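Local atomic coordinates of hypothetical protein RBSTP0775 (Geobacillus stearothermophilus, PDB entry 1RZ3), a protein that is of unknown function but is possibly an ATP-binding kinase related to uridine kinase. Residues A[95-107]-A[117-130]. Residues are numbered along the deposited sequence; the frame is centred on the assembly and turned at random.
Sequences RQLKASHQLTLPF and KRTVYLSDSDMIMI. With CA (calcium ion), chain C.
Leu103 and Val120 exchange both backbone bonds, Leu103 N to Val120 O at 2.8 Å and Val120 N to Leu103 O at 2.7 Å, and Leu105 with Arg118 repeats this antiparallel pattern, the N-to-C directions of the short strand segments 144° apart. Beyond the strand ends, His101 O receives two amides, Leu122 N and Ser123 N, which probably steadies the turn leading to Asp124. On the face carrying Gln102, Thr104, Thr119 and Tyr121, the two threonine hydroxyls are hydrogen-bonded, OG1 to OG1, 2.9 Å apart. Gln102 holds CG between its backbone N and carbonyl carbon (chi1 62°), which lays the chain alongside the Tyr121 ring, the amide turned 67° from it and Gln102 OE1 3.2 Å from Tyr121 CE1. A water accepts from Gln102 NE2 and also bonds Tyr121 OH. With an alanine here, the water would probably lose its amide donor and one flank of the tyrosine its cover. Ser123 OG lies over a face of the His101 ring. On the reverse face, Phe107 crosses Arg118 at about a right angle, Phe107 CD2 3.4 Å from Arg118 CB, while Val120 CG2 meets the ring edge at CZ. The Leu103 and Leu122 side chains cross obliquely, CD1 to CD1 at 4.1 Å, and Leu97 meets Ile130 tip to tip through CD1 methyls. Asp124 OD1 binds calcium at 2.3 Å just past this two-stranded beta hairpin, whose second strand leads into strand 127-132 of the parallel sheet of a P-loop kinase-like fold.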
loop_
_atom_site.group_PDB
_atom_site.type_symbol
_atom_site.label_atom_id
_atom_site.label_comp_id
_atom_site.label_asym_id
_atom_site.label_seq_id
_atom_site.Cartn_x
_atom_site.Cartn_y
_atom_site.Cartn_z
ATOM N N ARG A 95 5.304 -8.614 8.766
ATOM C CA ARG A 95 6.387 -9.163 9.592
ATOM C C ARG A 95 7.288 -10.108 8.800
ATOM O O ARG A 95 8.429 -10.361 9.187
ATOM C CB ARG A 95 5.824 -9.939 10.790
ATOM C CG ARG A 95 5.206 -9.096 11.886
ATOM C CD ARG A 95 4.787 -9.971 13.067
ATOM N NE ARG A 95 4.163 -9.194 14.136
ATOM C CZ ARG A 95 3.685 -9.716 15.264
ATOM N NH1 ARG A 95 3.763 -11.024 15.479
ATOM N NH2 ARG A 95 3.125 -8.931 16.175
ATOM N N GLN A 96 6.767 -10.627 7.694
ATOM C CA GLN A 96 7.499 -11.582 6.860
ATOM C C GLN A 96 8.312 -10.986 5.708
ATOM O O GLN A 96 9.106 -11.689 5.080
ATOM C CB GLN A 96 6.511 -12.590 6.267
ATOM C CG GLN A 96 5.594 -13.241 7.283
ATOM C CD GLN A 96 6.354 -14.072 8.287
ATOM O OE1 GLN A 96 7.090 -14.987 7.918
ATOM N NE2 GLN A 96 6.185 -13.759 9.567
ATOM N N LEU A 97 8.120 -9.704 5.423
ATOM C CA LEU A 97 8.817 -9.074 4.302
ATOM C C LEU A 97 10.341 -9.156 4.307
ATOM O O LEU A 97 10.961 -9.330 3.256
ATOM C CB LEU A 97 8.394 -7.609 4.181
ATOM C CG LEU A 97 6.902 -7.373 3.920
ATOM C CD1 LEU A 97 6.633 -5.882 3.849
ATOM C CD2 LEU A 97 6.479 -8.056 2.633
ATOM N N LYS A 98 10.951 -9.042 5.479
ATOM C CA LYS A 98 12.403 -9.068 5.554
ATOM C C LYS A 98 13.104 -10.405 5.357
ATOM O O LYS A 98 14.194 -10.443 4.782
ATOM C CB LYS A 98 12.873 -8.462 6.882
ATOM C CG LYS A 98 13.027 -6.951 6.859
ATOM C CD LYS A 98 14.135 -6.535 5.898
ATOM C CE LYS A 98 14.409 -5.043 5.970
ATOM N NZ LYS A 98 13.222 -4.233 5.625
ATOM N N ALA A 99 12.504 -11.502 5.805
ATOM C CA ALA A 99 13.196 -12.780 5.682
ATOM C C ALA A 99 12.501 -13.952 5.004
ATOM O O ALA A 99 13.169 -14.916 4.637
ATOM C CB ALA A 99 13.687 -13.218 7.062
ATOM N N SER A 100 11.184 -13.899 4.834
ATOM C CA SER A 100 10.486 -15.020 4.208
ATOM C C SER A 100 10.872 -15.244 2.751
ATOM O O SER A 100 11.116 -14.298 2.004
ATOM C CB SER A 100 8.970 -14.841 4.313
ATOM O OG SER A 100 8.537 -15.024 5.653
ATOM N N HIS A 101 10.920 -16.511 2.349
ATOM C CA HIS A 101 11.276 -16.858 0.978
ATOM C C HIS A 101 10.093 -16.619 0.040
ATOM O O HIS A 101 10.247 -16.131 -1.080
ATOM C CB HIS A 101 11.689 -18.329 0.906
ATOM C CG HIS A 101 12.148 -18.760 -0.451
ATOM N ND1 HIS A 101 13.371 -18.396 -0.974
ATOM C CD2 HIS A 101 11.550 -19.530 -1.391
ATOM C CE1 HIS A 101 13.506 -18.928 -2.176
ATOM N NE2 HIS A 101 12.417 -19.619 -2.453
ATOM N N GLN A 102 8.903 -16.958 0.512
ATOM C CA GLN A 102 7.705 -16.802 -0.297
ATOM C C GLN A 102 6.506 -16.629 0.615
ATOM O O GLN A 102 6.570 -16.953 1.801
ATOM C CB GLN A 102 7.509 -18.047 -1.162
ATOM C CG GLN A 102 7.311 -19.316 -0.337
ATOM C CD GLN A 102 7.440 -20.581 -1.156
ATOM O OE1 GLN A 102 8.537 -20.956 -1.571
ATOM N NE2 GLN A 102 6.319 -21.247 -1.396
ATOM N N LEU A 103 5.417 -16.122 0.054
ATOM C CA LEU A 103 4.190 -15.917 0.811
ATOM C C LEU A 103 3.001 -16.398 -0.001
ATOM O O LEU A 103 2.916 -16.143 -1.204
ATOM C CB LEU A 103 3.989 -14.432 1.127
ATOM C CG LEU A 103 5.068 -13.713 1.934
ATOM C CD1 LEU A 103 4.703 -12.248 2.062
ATOM C CD2 LEU A 103 5.202 -14.357 3.304
ATOM N N THR A 104 2.090 -17.101 0.662
ATOM C CA THR A 104 0.874 -17.577 0.022
ATOM C C THR A 104 -0.237 -16.800 0.720
ATOM O O THR A 104 -0.450 -16.937 1.924
ATOM C CB THR A 104 0.690 -19.085 0.214
ATOM O OG1 THR A 104 1.758 -19.775 -0.450
ATOM C CG2 THR A 104 -0.637 -19.538 -0.377
ATOM N N LEU A 105 -0.924 -15.965 -0.044
ATOM C CA LEU A 105 -1.967 -15.116 0.506
ATOM C C LEU A 105 -3.270 -15.217 -0.267
ATOM O O LEU A 105 -3.285 -15.598 -1.442
ATOM C CB LEU A 105 -1.510 -13.657 0.464
ATOM C CG LEU A 105 -0.130 -13.289 1.014
ATOM C CD1 LEU A 105 0.294 -11.936 0.468
ATOM C CD2 LEU A 105 -0.168 -13.273 2.529
ATOM N N PRO A 106 -4.388 -14.879 0.391
ATOM C CA PRO A 106 -5.686 -14.927 -0.280
ATOM C C PRO A 106 -5.805 -13.642 -1.094
ATOM O O PRO A 106 -5.684 -12.542 -0.551
ATOM C CB PRO A 106 -6.674 -14.985 0.883
ATOM C CG PRO A 106 -5.986 -14.169 1.938
ATOM C CD PRO A 106 -4.550 -14.656 1.841
ATOM N N PHE A 107 -5.994 -13.778 -2.399
ATOM C CA PHE A 107 -6.132 -12.618 -3.264
ATOM C C PHE A 107 -7.608 -12.400 -3.568
ATOM O O PHE A 107 -8.294 -13.309 -4.031
ATOM C CB PHE A 107 -5.329 -12.823 -4.550
ATOM C CG PHE A 107 -3.861 -12.508 -4.398
ATOM C CD1 PHE A 107 -3.353 -11.287 -4.825
ATOM C CD2 PHE A 107 -2.997 -13.422 -3.805
ATOM C CE1 PHE A 107 -2.000 -10.973 -4.668
ATOM C CE2 PHE A 107 -1.644 -13.122 -3.640
ATOM C CZ PHE A 107 -1.145 -11.890 -4.075
ATOM N N LYS A 117 -6.118 -18.499 -3.115
ATOM C CA LYS A 117 -4.763 -18.496 -2.578
ATOM C C LYS A 117 -3.742 -18.493 -3.709
ATOM O O LYS A 117 -3.742 -19.383 -4.559
ATOM C CB LYS A 117 -4.535 -19.724 -1.695
ATOM C CG LYS A 117 -5.387 -19.765 -0.435
ATOM C CD LYS A 117 -5.079 -21.014 0.383
ATOM C CE LYS A 117 -5.913 -21.072 1.655
ATOM N NZ LYS A 117 -7.373 -21.147 1.365
ATOM N N ARG A 118 -2.878 -17.484 -3.716
ATOM C CA ARG A 118 -1.844 -17.370 -4.740
ATOM C C ARG A 118 -0.521 -17.160 -4.019
ATOM O O ARG A 118 -0.493 -16.697 -2.880
ATOM C CB ARG A 118 -2.137 -16.188 -5.667
ATOM C CG ARG A 118 -3.571 -16.152 -6.199
ATOM C CD ARG A 118 -3.874 -17.366 -7.063
ATOM N NE ARG A 118 -3.078 -17.373 -8.286
ATOM C CZ ARG A 118 -2.928 -18.432 -9.074
ATOM N NH1 ARG A 118 -3.522 -19.579 -8.760
ATOM N NH2 ARG A 118 -2.193 -18.344 -10.177
ATOM N N THR A 119 0.579 -17.493 -4.680
ATOM C CA THR A 119 1.885 -17.360 -4.057
ATOM C C THR A 119 2.755 -16.276 -4.679
ATOM O O THR A 119 2.771 -16.096 -5.895
ATOM C CB THR A 119 2.632 -18.712 -4.113
ATOM O OG1 THR A 119 1.880 -19.693 -3.385
ATOM C CG2 THR A 119 4.030 -18.591 -3.513
ATOM N N VAL A 120 3.465 -15.544 -3.827
ATOM C CA VAL A 120 4.374 -14.507 -4.284
ATOM C C VAL A 120 5.752 -14.846 -3.725
ATOM O O VAL A 120 5.908 -15.062 -2.525
ATOM C CB VAL A 120 3.959 -13.098 -3.784
ATOM C CG1 VAL A 120 5.000 -12.066 -4.219
ATOM C CG2 VAL A 120 2.603 -12.725 -4.352
ATOM N N TYR A 121 6.748 -14.912 -4.597
ATOM C CA TYR A 121 8.104 -15.230 -4.161
ATOM C C TYR A 121 8.908 -13.968 -3.886
ATOM O O TYR A 121 8.997 -13.080 -4.737
ATOM C CB TYR A 121 8.805 -16.075 -5.227
ATOM C CG TYR A 121 8.243 -17.470 -5.318
ATOM C CD1 TYR A 121 8.747 -18.497 -4.519
ATOM C CD2 TYR A 121 7.166 -17.753 -6.161
ATOM C CE1 TYR A 121 8.194 -19.774 -4.552
ATOM C CE2 TYR A 121 6.604 -19.025 -6.203
ATOM C CZ TYR A 121 7.123 -20.031 -5.394
ATOM O OH TYR A 121 6.568 -21.292 -5.425
ATOM N N LEU A 122 9.480 -13.896 -2.687
ATOM C CA LEU A 122 10.298 -12.761 -2.278
ATOM C C LEU A 122 11.757 -13.081 -2.568
ATOM O O LEU A 122 12.527 -12.216 -2.987
ATOM C CB LEU A 122 10.111 -12.494 -0.782
ATOM C CG LEU A 122 8.668 -12.184 -0.371
ATOM C CD1 LEU A 122 8.616 -11.819 1.109
ATOM C CD2 LEU A 122 8.141 -11.037 -1.219
ATOM N N SER A 123 12.111 -14.341 -2.327
ATOM C CA SER A 123 13.452 -14.876 -2.549
ATOM C C SER A 123 14.590 -13.862 -2.569
ATOM O O SER A 123 14.929 -13.296 -1.531
ATOM C CB SER A 123 13.468 -15.698 -3.838
ATOM O OG SER A 123 12.437 -16.671 -3.821
ATOM N N ASP A 124 15.186 -13.622 -3.736
ATOM C CA ASP A 124 16.304 -12.688 -3.795
ATOM C C ASP A 124 15.954 -11.270 -4.243
ATOM O O ASP A 124 16.769 -10.585 -4.867
ATOM C CB ASP A 124 17.437 -13.266 -4.667
ATOM C CG ASP A 124 17.085 -13.306 -6.140
ATOM O OD1 ASP A 124 15.892 -13.460 -6.466
ATOM O OD2 ASP A 124 18.007 -13.199 -6.974
ATOM N N SER A 125 14.748 -10.818 -3.910
ATOM C CA SER A 125 14.335 -9.461 -4.275
ATOM C C SER A 125 15.272 -8.458 -3.603
ATOM O O SER A 125 15.710 -8.671 -2.472
ATOM C CB SER A 125 12.908 -9.170 -3.787
ATOM O OG SER A 125 11.955 -10.046 -4.357
ATOM N N ASP A 126 15.584 -7.367 -4.296
ATOM C CA ASP A 126 16.423 -6.325 -3.713
ATOM C C ASP A 126 15.504 -5.378 -2.944
ATOM O O ASP A 126 15.876 -4.831 -1.897
ATOM C CB ASP A 126 17.148 -5.535 -4.800
ATOM C CG ASP A 126 18.123 -6.385 -5.580
ATOM O OD1 ASP A 126 19.017 -6.991 -4.953
ATOM O OD2 ASP A 126 17.996 -6.442 -6.820
HETATM N N MSE A 127 14.298 -5.194 -3.475
HETATM C CA MSE A 127 13.321 -4.309 -2.857
HETATM C C MSE A 127 11.920 -4.887 -2.948
HETATM O O MSE A 127 11.587 -5.594 -3.896
HETATM C CB MSE A 127 13.312 -2.944 -3.555
HETATM C CG MSE A 127 14.670 -2.293 -3.729
HETATM SE SE MSE A 127 14.523 -0.459 -4.396
HETATM C CE MSE A 127 16.389 0.047 -4.259
ATOM N N ILE A 128 11.101 -4.568 -1.951
ATOM C CA ILE A 128 9.717 -5.005 -1.912
ATOM C C ILE A 128 8.922 -3.711 -1.927
ATOM O O ILE A 128 9.153 -2.829 -1.095
ATOM C CB ILE A 128 9.380 -5.764 -0.604
ATOM C CG1 ILE A 128 10.319 -6.964 -0.429
ATOM C CG2 ILE A 128 7.908 -6.201 -0.625
ATOM C CD1 ILE A 128 10.318 -7.918 -1.593
HETATM N N MSE A 129 8.000 -3.579 -2.870
HETATM C CA MSE A 129 7.202 -2.365 -2.949
HETATM C C MSE A 129 5.738 -2.654 -2.662
HETATM O O MSE A 129 5.136 -3.538 -3.269
HETATM C CB MSE A 129 7.339 -1.723 -4.325
HETATM C CG MSE A 129 6.688 -0.359 -4.400
HETATM SE SE MSE A 129 6.869 0.385 -6.147
HETATM C CE MSE A 129 8.746 0.842 -6.089
ATOM N N ILE A 130 5.176 -1.897 -1.729
ATOM C CA ILE A 130 3.787 -2.056 -1.326
ATOM C C ILE A 130 3.040 -0.742 -1.528
ATOM O O ILE A 130 3.481 0.306 -1.054
ATOM C CB ILE A 130 3.706 -2.462 0.165
ATOM C CG1 ILE A 130 4.516 -3.746 0.386
ATOM C CG2 ILE A 130 2.252 -2.650 0.587
ATOM C CD1 ILE A 130 4.629 -4.171 1.829
HETATM CA CA CA C . 14.680 -13.655 -8.436
HETATM O O HOH W 1 7.319 -23.320 -3.657
HETATM O O HOH W 2 15.996 -11.472 -8.609
HETATM O O HOH W 3 15.149 -15.452 -9.930
#